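Local coordinates for protein SecB-like chaperone Rv1957 (Mycobacterium tuberculosis, PDB 5MTW) that acts as the chaperone of a toxin-antitoxin-chaperone system, preventing aggregation of the antitoxin HigA1 and allowing neutralization of the toxin HigB1, at residues Phe106-Leu111 with Pro142-Tyr147; Pro58-Asp63 with Glu127-Ala132. All coordinates share one frame; numbering follows the deposited sequence.

Interaction 1: residues Phe106-Leu111 with Pro142-Tyr147; sequences FEFAAL and PYIREY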
ATOM      1  N   PHE A 106      -7.275   4.763  13.802  1.00 17.35           N
ATOM      2  CA  PHE A 106      -7.797   3.811  12.869  1.00 17.92           C
ATOM      3  C   PHE A 106      -8.044   2.441  13.510  1.00 18.24           C
ATOM      4  O   PHE A 106      -7.470   2.112  14.558  1.00 18.39           O
ATOM      5  CB  PHE A 106      -6.852   3.744  11.646  1.00 19.58           C
ATOM      6  CG  PHE A 106      -5.468   3.287  11.971  1.00 17.93           C
ATOM      7  CD1 PHE A 106      -4.525   4.172  12.428  1.00 18.20           C
ATOM      8  CD2 PHE A 106      -5.140   1.979  11.886  1.00 18.61           C
ATOM      9  CE1 PHE A 106      -3.197   3.767  12.747  1.00 18.30           C
ATOM     10  CE2 PHE A 106      -3.861   1.518  12.204  1.00 16.42           C
ATOM     11  CZ  PHE A 106      -2.869   2.423  12.625  1.00 18.18           C
ATOM     12  N   GLU A 107      -8.796   1.584  12.830  1.00 16.56           N
ATOM     13  CA  GLU A 107      -9.046   0.281  13.370  1.00 19.29           C
ATOM     14  C   GLU A 107      -9.137  -0.815  12.290  1.00 19.72           C
ATOM     15  O   GLU A 107      -9.749  -0.569  11.257  1.00 17.98           O
ATOM     16  CB  GLU A 107     -10.409   0.310  14.080  1.00 19.80           C
ATOM     17  CG  GLU A 107     -10.713  -0.945  14.847  1.00 23.55           C
ATOM     18  CD  GLU A 107     -12.075  -0.862  15.563  1.00 28.09           C
ATOM     19  OE1 GLU A 107     -12.897  -0.012  15.226  1.00 30.66           O
ATOM     20  OE2 GLU A 107     -12.283  -1.645  16.519  1.00 32.49           O
ATOM     21  N   PHE A 108      -8.372  -1.882  12.478  1.00 17.53           N
ATOM     22  CA  PHE A 108      -8.347  -3.015  11.620  1.00 17.58           C
ATOM     23  C   PHE A 108      -9.191  -4.163  12.221  1.00 18.43           C
ATOM     24  O   PHE A 108      -9.363  -4.303  13.459  1.00 15.69           O
ATOM     25  CB  PHE A 108      -6.878  -3.476  11.354  1.00 20.05           C
ATOM     26  CG  PHE A 108      -6.203  -2.710  10.202  1.00 17.90           C
ATOM     27  CD1 PHE A 108      -6.343  -3.154   8.894  1.00 18.18           C
ATOM     28  CD2 PHE A 108      -5.462  -1.525  10.418  1.00 20.15           C
ATOM     29  CE1 PHE A 108      -5.777  -2.435   7.802  1.00 17.71           C
ATOM     30  CE2 PHE A 108      -4.901  -0.819   9.359  1.00 22.05           C
ATOM     31  CZ  PHE A 108      -4.993  -1.317   8.065  1.00 21.34           C
ATOM     32  N   ALA A 109      -9.695  -5.003  11.326  1.00 16.93           N
ATOM     33  CA  ALA A 109     -10.430  -6.162  11.674  1.00 16.07           C
ATOM     34  C   ALA A 109      -9.956  -7.366  10.936  1.00 17.50           C
ATOM     35  O   ALA A 109      -9.697  -7.224   9.749  1.00 17.26           O
ATOM     36  CB  ALA A 109     -11.844  -5.994  11.244  1.00 15.98           C
ATOM     37  N   ALA A 110      -9.877  -8.480  11.654  1.00 17.07           N
ATOM     38  CA  ALA A 110      -9.641  -9.815  11.157  1.00 18.29           C
ATOM     39  C   ALA A 110     -10.849 -10.804  11.446  1.00 19.73           C
ATOM     40  O   ALA A 110     -11.367 -10.942  12.581  1.00 18.05           O
ATOM     41  CB  ALA A 110      -8.300 -10.357  11.681  1.00 20.45           C
ATOM     42  N   LEU A 111     -11.257 -11.489  10.392  1.00 18.92           N
ATOM     43  CA  LEU A 111     -12.431 -12.396  10.391  1.00 17.11           C
ATOM     44  C   LEU A 111     -11.906 -13.854  10.490  1.00 20.81           C
ATOM     45  O   LEU A 111     -11.021 -14.222   9.748  1.00 16.30           O
ATOM     46  CB  LEU A 111     -13.181 -12.255   9.084  1.00 18.77           C
ATOM     47  CG  LEU A 111     -14.414 -13.189   8.873  1.00 21.30           C
ATOM     48  CD1 LEU A 111     -15.403 -12.996  10.024  1.00 24.61           C
ATOM     49  CD2 LEU A 111     -15.087 -12.959   7.538  1.00 22.57           C
ATOM     50  N   PRO A 142       1.062  -6.814  11.308  1.00 17.49           N
ATOM     51  CA  PRO A 142       1.779  -6.396  10.066  1.00 15.82           C
ATOM     52  C   PRO A 142       0.940  -5.455   9.160  1.00 16.34           C
ATOM     53  O   PRO A 142       1.462  -4.586   8.500  1.00 15.72           O
ATOM     54  CB  PRO A 142       2.068  -7.730   9.374  1.00 17.80           C
ATOM     55  CG  PRO A 142       2.196  -8.684  10.489  1.00 15.87           C
ATOM     56  CD  PRO A 142       1.215  -8.251  11.562  1.00 17.84           C
ATOM     57  N   TYR A 143      -0.389  -5.561   9.252  1.00 13.25           N
ATOM     58  CA  TYR A 143      -1.241  -4.721   8.485  1.00 16.71           C
ATOM     59  C   TYR A 143      -1.284  -3.319   9.031  1.00 16.88           C
ATOM     60  O   TYR A 143      -1.432  -2.280   8.310  1.00 17.65           O
ATOM     61  CB  TYR A 143      -2.674  -5.248   8.488  1.00 16.17           C
ATOM     62  CG  TYR A 143      -2.777  -6.530   7.701  1.00 16.65           C
ATOM     63  CD1 TYR A 143      -2.450  -7.744   8.300  1.00 17.58           C
ATOM     64  CD2 TYR A 143      -3.203  -6.531   6.379  1.00 16.78           C
ATOM     65  CE1 TYR A 143      -2.525  -8.959   7.591  1.00 18.25           C
ATOM     66  CE2 TYR A 143      -3.299  -7.734   5.664  1.00 18.86           C
ATOM     67  CZ  TYR A 143      -2.964  -8.944   6.272  1.00 21.77           C
ATOM     68  OH  TYR A 143      -3.094 -10.136   5.537  1.00 26.90           O
ATOM     69  N   ILE A 144      -1.117  -3.283  10.330  1.00 15.60           N
ATOM     70  CA  ILE A 144      -1.101  -2.018  11.063  1.00 15.68           C
ATOM     71  C   ILE A 144       0.190  -1.277  10.742  1.00 18.14           C
ATOM     72  O   ILE A 144       0.182  -0.147  10.488  1.00 17.53           O
ATOM     73  CB  ILE A 144      -1.244  -2.185  12.601  1.00 15.66           C
ATOM     74  CG1 ILE A 144      -2.713  -2.519  12.966  1.00 18.71           C
ATOM     75  CG2 ILE A 144      -0.811  -0.914  13.321  1.00 14.88           C
ATOM     76  CD1 ILE A 144      -2.924  -3.163  14.355  1.00 18.21           C
ATOM     77  N   ARG A 145       1.286  -1.996  10.743  1.00 16.84           N
ATOM     78  CA  ARG A 145       2.578  -1.406  10.419  1.00 18.94           C
ATOM     79  C   ARG A 145       2.631  -0.883   8.959  1.00 17.89           C
ATOM     80  O   ARG A 145       3.156   0.189   8.674  1.00 16.51           O
ATOM     81  CB  ARG A 145       3.646  -2.508  10.613  1.00 17.54           C
ATOM     82  CG  ARG A 145       5.036  -2.134  10.147  1.00 20.63           C
ATOM     83  CD  ARG A 145       6.024  -3.208  10.719  1.00 21.55           C
ATOM     84  NE  ARG A 145       7.435  -3.027  10.274  1.00 22.04           N
ATOM     85  CZ  ARG A 145       7.948  -3.510   9.159  1.00 25.93           C
ATOM     86  NH1 ARG A 145       7.208  -4.175   8.277  1.00 28.53           N
ATOM     87  NH2 ARG A 145       9.209  -3.319   8.876  1.00 26.20           N
ATOM     88  N   GLU A 146       2.075  -1.662   8.032  1.00 17.18           N
ATOM     89  CA  GLU A 146       2.069  -1.258   6.640  1.00 17.07           C
ATOM     90  C   GLU A 146       1.201   0.008   6.460  1.00 16.64           C
ATOM     91  O   GLU A 146       1.521   0.897   5.690  1.00 15.51           O
ATOM     92  CB  GLU A 146       1.594  -2.353   5.699  1.00 20.20           C
ATOM     93  CG  GLU A 146       1.663  -1.953   4.221  1.00 24.01           C
ATOM     94  CD  GLU A 146       0.457  -1.141   3.739  1.00 25.44           C
ATOM     95  OE1 GLU A 146      -0.620  -1.235   4.352  1.00 30.01           O
ATOM     96  OE2 GLU A 146       0.559  -0.383   2.730  1.00 28.13           O
ATOM     97  N   TYR A 147       0.104   0.077   7.203  1.00 13.15           N
ATOM     98  CA  TYR A 147      -0.759   1.204   7.087  1.00 15.16           C
ATOM     99  C   TYR A 147      -0.110   2.509   7.598  1.00 16.21           C
ATOM    100  O   TYR A 147      -0.298   3.586   7.018  1.00 15.45           O
ATOM    101  CB  TYR A 147      -2.142   0.881   7.801  1.00 15.16           C
ATOM    102  CG  TYR A 147      -3.085   1.977   7.571  1.00 18.07           C
ATOM    103  CD1 TYR A 147      -3.571   2.247   6.284  1.00 22.01           C
ATOM    104  CD2 TYR A 147      -3.506   2.792   8.596  1.00 20.08           C
ATOM    105  CE1 TYR A 147      -4.427   3.322   6.035  1.00 19.30           C
ATOM    106  CE2 TYR A 147      -4.350   3.843   8.365  1.00 19.28           C
ATOM    107  CZ  TYR A 147      -4.806   4.113   7.073  1.00 20.40           C
ATOM    108  OH  TYR A 147      -5.613   5.264   6.904  1.00 26.39           O
TER

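Interaction 2: residues Pro58-Asp63 with Glu127-Ala132; sequences PAVDAD and ELTAYA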
ATOM      1  N   PRO A  58      -7.299  -3.885  21.685  1.00 33.20           N
ATOM      2  CA  PRO A  58      -7.925  -5.060  21.093  1.00 31.79           C
ATOM      3  C   PRO A  58      -9.382  -5.350  21.541  1.00 30.50           C
ATOM      4  O   PRO A  58      -9.804  -4.966  22.614  1.00 34.32           O
ATOM      5  CB  PRO A  58      -6.967  -6.210  21.458  1.00 30.68           C
ATOM      6  CG  PRO A  58      -5.990  -5.647  22.394  1.00 32.12           C
ATOM      7  CD  PRO A  58      -6.366  -4.262  22.772  1.00 34.93           C
ATOM      8  N   ALA A  59     -10.166  -6.014  20.693  1.00 25.05           N
ATOM      9  CA  ALA A  59     -11.516  -6.322  21.040  1.00 25.98           C
ATOM     10  C   ALA A  59     -11.872  -7.534  20.216  1.00 27.82           C
ATOM     11  O   ALA A  59     -11.206  -7.833  19.212  1.00 21.60           O
ATOM     12  CB  ALA A  59     -12.400  -5.121  20.779  1.00 22.36           C
ATOM     13  N   VAL A  60     -12.835  -8.316  20.668  1.00 26.93           N
ATOM     14  CA  VAL A  60     -13.286  -9.471  19.850  1.00 29.99           C
ATOM     15  C   VAL A  60     -14.849  -9.378  19.768  1.00 32.61           C
ATOM     16  O   VAL A  60     -15.504  -8.924  20.693  1.00 28.30           O
ATOM     17  CB  VAL A  60     -12.693 -10.804  20.344  1.00 30.75           C
ATOM     18  CG1 VAL A  60     -13.112 -11.133  21.762  1.00 35.00           C
ATOM     19  CG2 VAL A  60     -13.064 -11.982  19.426  1.00 32.92           C
ATOM     20  N   ASP A  61     -15.409  -9.689  18.617  1.00 27.69           N
ATOM     21  CA  ASP A  61     -16.891  -9.721  18.466  1.00 30.84           C
ATOM     22  C   ASP A  61     -17.214 -11.125  18.080  1.00 25.10           C
ATOM     23  O   ASP A  61     -16.660 -11.683  17.081  1.00 20.07           O
ATOM     24  CB  ASP A  61     -17.425  -8.775  17.367  1.00 33.24           C
ATOM     25  CG  ASP A  61     -16.986  -7.356  17.521  1.00 39.85           C
ATOM     26  OD1 ASP A  61     -17.167  -6.795  18.623  1.00 36.66           O
ATOM     27  OD2 ASP A  61     -16.470  -6.779  16.513  1.00 41.49           O
ATOM     28  N   ALA A  62     -18.080 -11.750  18.873  1.00 24.27           N
ATOM     29  CA  ALA A  62     -18.470 -13.107  18.662  1.00 26.01           C
ATOM     30  C   ALA A  62     -19.879 -13.350  19.132  1.00 30.89           C
ATOM     31  O   ALA A  62     -20.430 -12.569  19.871  1.00 37.94           O
ATOM     32  CB  ALA A  62     -17.496 -14.006  19.386  1.00 27.98           C
ATOM     33  N   ASP A  63     -20.496 -14.394  18.652  1.00 29.63           N
ATOM     34  CA  ASP A  63     -21.800 -14.799  19.214  1.00 35.93           C
ATOM     35  C   ASP A  63     -21.866 -16.259  18.912  1.00 33.55           C
ATOM     36  O   ASP A  63     -22.484 -16.636  17.957  1.00 30.23           O
ATOM     37  CB  ASP A  63     -22.949 -14.081  18.521  1.00 36.54           C
ATOM     38  CG  ASP A  63     -24.385 -14.528  19.057  1.00 44.81           C
ATOM     39  OD1 ASP A  63     -24.601 -15.391  20.011  1.00 44.86           O
ATOM     40  OD2 ASP A  63     -25.306 -13.976  18.435  1.00 45.15           O
ATOM     41  N   GLU A 127     -11.737 -17.813  26.121  1.00 38.43           N
ATOM     42  CA  GLU A 127     -11.050 -18.464  25.035  1.00 37.84           C
ATOM     43  C   GLU A 127     -10.879 -17.476  23.814  1.00 35.50           C
ATOM     44  O   GLU A 127      -9.810 -17.334  23.275  1.00 31.70           O
ATOM     45  CB  GLU A 127     -11.787 -19.742  24.625  1.00 42.40           C
ATOM     46  CG  GLU A 127     -11.813 -20.869  25.664  1.00 50.90           C
ATOM     47  CD  GLU A 127     -12.314 -22.219  25.109  1.00 52.53           C
ATOM     48  OE1 GLU A 127     -13.350 -22.287  24.429  1.00 56.85           O
ATOM     49  OE2 GLU A 127     -11.671 -23.256  25.350  1.00 63.51           O
ATOM     50  N   LEU A 128     -11.963 -16.801  23.446  1.00 35.02           N
ATOM     51  CA  LEU A 128     -11.983 -15.817  22.401  1.00 34.03           C
ATOM     52  C   LEU A 128     -11.010 -14.680  22.697  1.00 35.43           C
ATOM     53  O   LEU A 128     -10.214 -14.301  21.817  1.00 31.27           O
ATOM     54  CB  LEU A 128     -13.404 -15.308  22.225  1.00 33.50           C
ATOM     55  CG  LEU A 128     -14.282 -16.394  21.604  1.00 31.36           C
ATOM     56  CD1 LEU A 128     -15.775 -16.214  21.967  1.00 28.92           C
ATOM     57  CD2 LEU A 128     -14.080 -16.377  20.110  1.00 31.85           C
ATOM     58  N   THR A 129     -11.064 -14.149  23.929  1.00 36.25           N
ATOM     59  CA  THR A 129     -10.172 -13.050  24.402  1.00 37.47           C
ATOM     60  C   THR A 129      -8.705 -13.474  24.350  1.00 35.13           C
ATOM     61  O   THR A 129      -7.905 -12.782  23.794  1.00 33.37           O
ATOM     62  CB  THR A 129     -10.590 -12.551  25.800  1.00 39.63           C
ATOM     63  OG1 THR A 129     -11.853 -11.893  25.665  1.00 42.01           O
ATOM     64  CG2 THR A 129      -9.629 -11.550  26.362  1.00 45.88           C
ATOM     65  N   ALA A 130      -8.371 -14.671  24.800  1.00 36.28           N
ATOM     66  CA  ALA A 130      -6.964 -15.088  24.799  1.00 39.32           C
ATOM     67  C   ALA A 130      -6.441 -15.228  23.344  1.00 39.91           C
ATOM     68  O   ALA A 130      -5.271 -14.897  23.032  1.00 38.09           O
ATOM     69  CB  ALA A 130      -6.810 -16.411  25.525  1.00 36.14           C
ATOM     70  N   TYR A 131      -7.313 -15.772  22.486  1.00 38.41           N
ATOM     71  CA  TYR A 131      -6.942 -16.054  21.096  1.00 34.57           C
ATOM     72  C   TYR A 131      -6.705 -14.760  20.376  1.00 31.71           C
ATOM     73  O   TYR A 131      -5.769 -14.699  19.632  1.00 30.74           O
ATOM     74  CB  TYR A 131      -7.996 -16.872  20.357  1.00 35.13           C
ATOM     75  CG  TYR A 131      -7.638 -17.257  18.906  1.00 33.95           C
ATOM     76  CD1 TYR A 131      -6.790 -18.331  18.626  1.00 34.56           C
ATOM     77  CD2 TYR A 131      -8.114 -16.515  17.839  1.00 34.60           C
ATOM     78  CE1 TYR A 131      -6.489 -18.701  17.320  1.00 35.64           C
ATOM     79  CE2 TYR A 131      -7.809 -16.845  16.524  1.00 35.37           C
ATOM     80  CZ  TYR A 131      -7.013 -17.946  16.255  1.00 32.91           C
ATOM     81  OH  TYR A 131      -6.726 -18.267  14.952  1.00 28.30           O
ATOM     82  N   ALA A 132      -7.560 -13.752  20.639  1.00 30.95           N
ATOM     83  CA  ALA A 132      -7.495 -12.400  20.079  1.00 31.88           C
ATOM     84  C   ALA A 132      -6.234 -11.707  20.510  1.00 36.64           C
ATOM     85  O   ALA A 132      -5.569 -11.019  19.709  1.00 28.67           O
ATOM     86  CB  ALA A 132      -8.692 -11.527  20.478  1.00 26.53           C
TER

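Interaction 1: residues Phe106-Leu111 with Pro142-Tyr147
Phe106 and Phe108 meet Tyr143, Ile144 and Tyr147 in a buried aromatic and aliphatic contact between an inner strand of the sheet and the long helix 125-154. The segments bury 290 Å² between them, and no hydrogen bond crosses. Phe106, Phe108 and Tyr147 form an aromatic cluster. Tyr147 turns its edge to the face of Phe106 in a T-shaped pair, with ring centroids 5.0 Å apart. Its CD2 stands over the centre of the Phe106 ring, and the planes meet at 62°. At the rim of that ring, near its plane, Phe106 CZ lies 4.0 Å from Ile144 CG2. The four-stranded antiparallel sheet, in strand order 1-4-3-2 with a helix across one face, is the SecB-like fold. Phe108 points its own edge at the face of Tyr147, offset from the centre, with planes at 72°. Phe108 CE2 comes within 3.6 Å of Tyr147 CB. Tyr147 CG is anti to the backbone N (chi1 -174°), which carries the ring away from the helix toward the sheet, alongside Phe106 and Phe108. Tyr143 CB sits over one face of Phe108, toward the rim. Ile144 uses both branches: CG2 meets Phe106, while its CG1 lies 3.9 Å from Phe108 CD2. The hydroxyl of Tyr147 is hydrogen-bonded to Thr36 on strand 26-40. The Tyr143 ring pairs edge-to-face with Tyr149 of the second subunit.

Interaction 2: residues Pro58-Asp63 with Glu127-Ala132
No ring face or edge takes part where Val60 and Ala62 meet Leu128, Thr129 and Ala132. The one ring of the helix segment, that of Tyr131, is turned elsewhere and pairs edge-to-face with Phe112. What touches is small and mostly aliphatic. Val60 is central. Its CB lies 4.1 Å from the Ala132 CB, so the methyl of that alanine meets the base of the valine branch. Val60 CG1, placed between the backbone N and the carbonyl carbon (chi1 62°), reaches the helix at two points. It is 4.2 Å from Leu128 CB. It also comes near Thr129 OG1. That is a van der Waals approach of a methyl group; the hydroxyl is hydrogen-bonded to Glu125 O. Two residues on, Ala62 presents its methyl to the end of Leu128, with Ala62 CB 3.8 Å from Leu128 CD1. Small side chains at Ala62 and Ala132 accompany a close approach of strand and helix, 8.2 Å between the segment axes. Phe70 of strand 69-82 touches Val60, Ala62 and Leu128. The contact joins strand 50-62, an edge strand of the sheet within this chain, to the early turns of helix 125-154. Leu128 also packs on Leu22 of the short N-terminal helix 20-25.

Overall arrangement
Interactions 1 and 2 are two places where helix 125-154 packs on the same antiparallel sheet. Their centres are 16 Å apart, and their nearest atoms are about 5 Å apart without touching. Interaction 2 lies nearer the start of the helix and uses strand 50-62, at the edge of the sheet within this chain. Interaction 1 lies further along the helix, on an inner strand, its centre about 5 Å from the centre of the chain. The bound HigA1 antitoxin peptide approaches both strands. Aromatic packing from the peptide reaches Ala109 and Leu111, and apolar packing reaches Asp61 and Asp63. Along the chain, Asp61 and Asp63 alternate with Val60 and Ala62, and Ala109 follows Phe106 and Phe108, which touch the helix.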